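Putative uncharacterized protein PH0355 (Pyrococcus horikoshii, PDB 2Z0T) is of unknown function but carries an ASCH domain of the PUA clan, a fold consistent with binding RNA. Local coordinates at residues Lys61-Lys66 / Glu70-Gly75. Numbering follows the deposited sequence.
Sequences KEMLEK and ENVLPG
L64 and V72 make the main apolar contact between helix 60-67 and the short helical turn that follows it. The CD2 branch of L64 reaches V72 at CB (3.8 Å) and lies nearly as close to both its methyls, 3.9 Å from CG1 and 4.1 Å from CG2. Beside it, M63 approaches with its sulfur, SD standing 4.2 Å from V72 CG2; M63 CG is anti to its own backbone N (chi1 -177°), and the bends at chi2 and chi3 bring SD round to V72. L64 CD2 also faces L73 CD1, more loosely, at 4.3 Å. In this ASCH domain the contact packs helix 60-67 against the turn after it, beside the mixed sheet: M63 continues onto V100 and A102 of strand 100-107, while M63, V72 and L73 all touch Y86 of helix 79-87. Between the two segments the contact is wholly apolar; N71 ND2 bonds to E67 O in the link between them, and K20 NZ binds V72 O. Within the helix K61 NZ forms a salt bridge with E65 OE2 (3.2 Å), one turn on, meeting it from above the carboxylate plane. The backbone N of G75 gives a weak but nearly straight hydrogen bond (173°) back to E70 OE1.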
# COMPACT_ATOMS: atom_id res chain seq x y z
N LYS A 61 6.23 7.34 7.39
CA LYS A 61 6.13 7.38 8.85
C LYS A 61 4.73 7.83 9.27
O LYS A 61 4.07 7.16 10.07
CB LYS A 61 7.18 8.34 9.41
CG LYS A 61 7.13 8.54 10.92
CD LYS A 61 8.26 9.45 11.38
CE LYS A 61 8.19 9.75 12.87
NZ LYS A 61 7.00 10.58 13.21
N GLU A 62 4.27 8.95 8.73
CA GLU A 62 2.95 9.48 9.07
C GLU A 62 1.83 8.55 8.63
O GLU A 62 0.85 8.36 9.34
CB GLU A 62 2.76 10.86 8.46
CG GLU A 62 3.62 11.92 9.11
CD GLU A 62 3.36 13.31 8.57
OE1 GLU A 62 2.20 13.77 8.65
OE2 GLU A 62 4.32 13.94 8.06
N MET A 63 1.98 7.96 7.44
CA MET A 63 0.98 7.03 6.93
C MET A 63 0.85 5.84 7.89
O MET A 63 -0.26 5.45 8.26
CB MET A 63 1.37 6.55 5.53
CG MET A 63 0.36 5.62 4.86
SD MET A 63 0.61 3.88 5.27
CE MET A 63 2.10 3.56 4.31
N LEU A 64 1.98 5.28 8.31
CA LEU A 64 1.96 4.14 9.22
C LEU A 64 1.36 4.47 10.58
O LEU A 64 0.61 3.67 11.14
CB LEU A 64 3.38 3.58 9.39
CG LEU A 64 3.98 2.90 8.16
CD1 LEU A 64 5.41 2.47 8.44
CD2 LEU A 64 3.13 1.69 7.77
N GLU A 65 1.67 5.64 11.11
CA GLU A 65 1.15 6.04 12.42
C GLU A 65 -0.37 6.22 12.40
O GLU A 65 -1.06 5.85 13.34
CB GLU A 65 1.83 7.34 12.88
CG GLU A 65 3.35 7.26 12.84
CD GLU A 65 4.04 8.49 13.40
OE1 GLU A 65 3.66 9.62 13.02
OE2 GLU A 65 4.98 8.32 14.21
N LYS A 66 -0.88 6.78 11.30
CA LYS A 66 -2.31 7.03 11.15
C LYS A 66 -3.10 5.77 10.79
O LYS A 66 -4.18 5.53 11.32
CB LYS A 66 -2.52 8.10 10.08
CG LYS A 66 -3.97 8.55 9.90
CD LYS A 66 -4.48 9.30 11.11
CE LYS A 66 -5.83 9.93 10.84
NZ LYS A 66 -5.73 11.00 9.81
N GLU A 70 0.10 -2.42 12.01
CA GLU A 70 -0.38 -3.79 11.91
C GLU A 70 -1.31 -4.01 10.71
O GLU A 70 -1.38 -5.11 10.17
CB GLU A 70 -1.11 -4.19 13.20
CG GLU A 70 -1.58 -5.63 13.23
CD GLU A 70 -0.51 -6.61 12.78
OE1 GLU A 70 0.62 -6.54 13.30
OE2 GLU A 70 -0.80 -7.45 11.90
N ASN A 71 -2.00 -2.95 10.30
CA ASN A 71 -2.92 -3.04 9.17
C ASN A 71 -2.21 -2.86 7.83
O ASN A 71 -2.78 -3.16 6.77
CB ASN A 71 -4.02 -1.99 9.31
CG ASN A 71 -4.81 -2.14 10.58
OD1 ASN A 71 -5.35 -3.21 10.86
ND2 ASN A 71 -4.87 -1.08 11.38
N VAL A 72 -0.98 -2.36 7.87
CA VAL A 72 -0.22 -2.11 6.65
C VAL A 72 0.90 -3.13 6.45
O VAL A 72 1.05 -3.70 5.37
CB VAL A 72 0.38 -0.70 6.66
CG1 VAL A 72 0.96 -0.37 5.29
CG2 VAL A 72 -0.69 0.33 7.05
N LEU A 73 1.68 -3.34 7.50
CA LEU A 73 2.80 -4.28 7.47
C LEU A 73 2.68 -5.23 8.66
O LEU A 73 3.39 -5.08 9.65
CB LEU A 73 4.12 -3.52 7.53
CG LEU A 73 4.33 -2.44 6.47
CD1 LEU A 73 5.60 -1.67 6.77
CD2 LEU A 73 4.39 -3.08 5.08
N PRO A 74 1.77 -6.21 8.58
CA PRO A 74 1.57 -7.17 9.66
C PRO A 74 2.87 -7.81 10.14
O PRO A 74 3.67 -8.27 9.34
CB PRO A 74 0.63 -8.20 9.03
CG PRO A 74 -0.19 -7.36 8.09
CD PRO A 74 0.87 -6.49 7.45
N GLY A 75 3.08 -7.81 11.45
CA GLY A 75 4.28 -8.41 12.00
C GLY A 75 5.37 -7.42 12.36
O GLY A 75 6.17 -7.68 13.27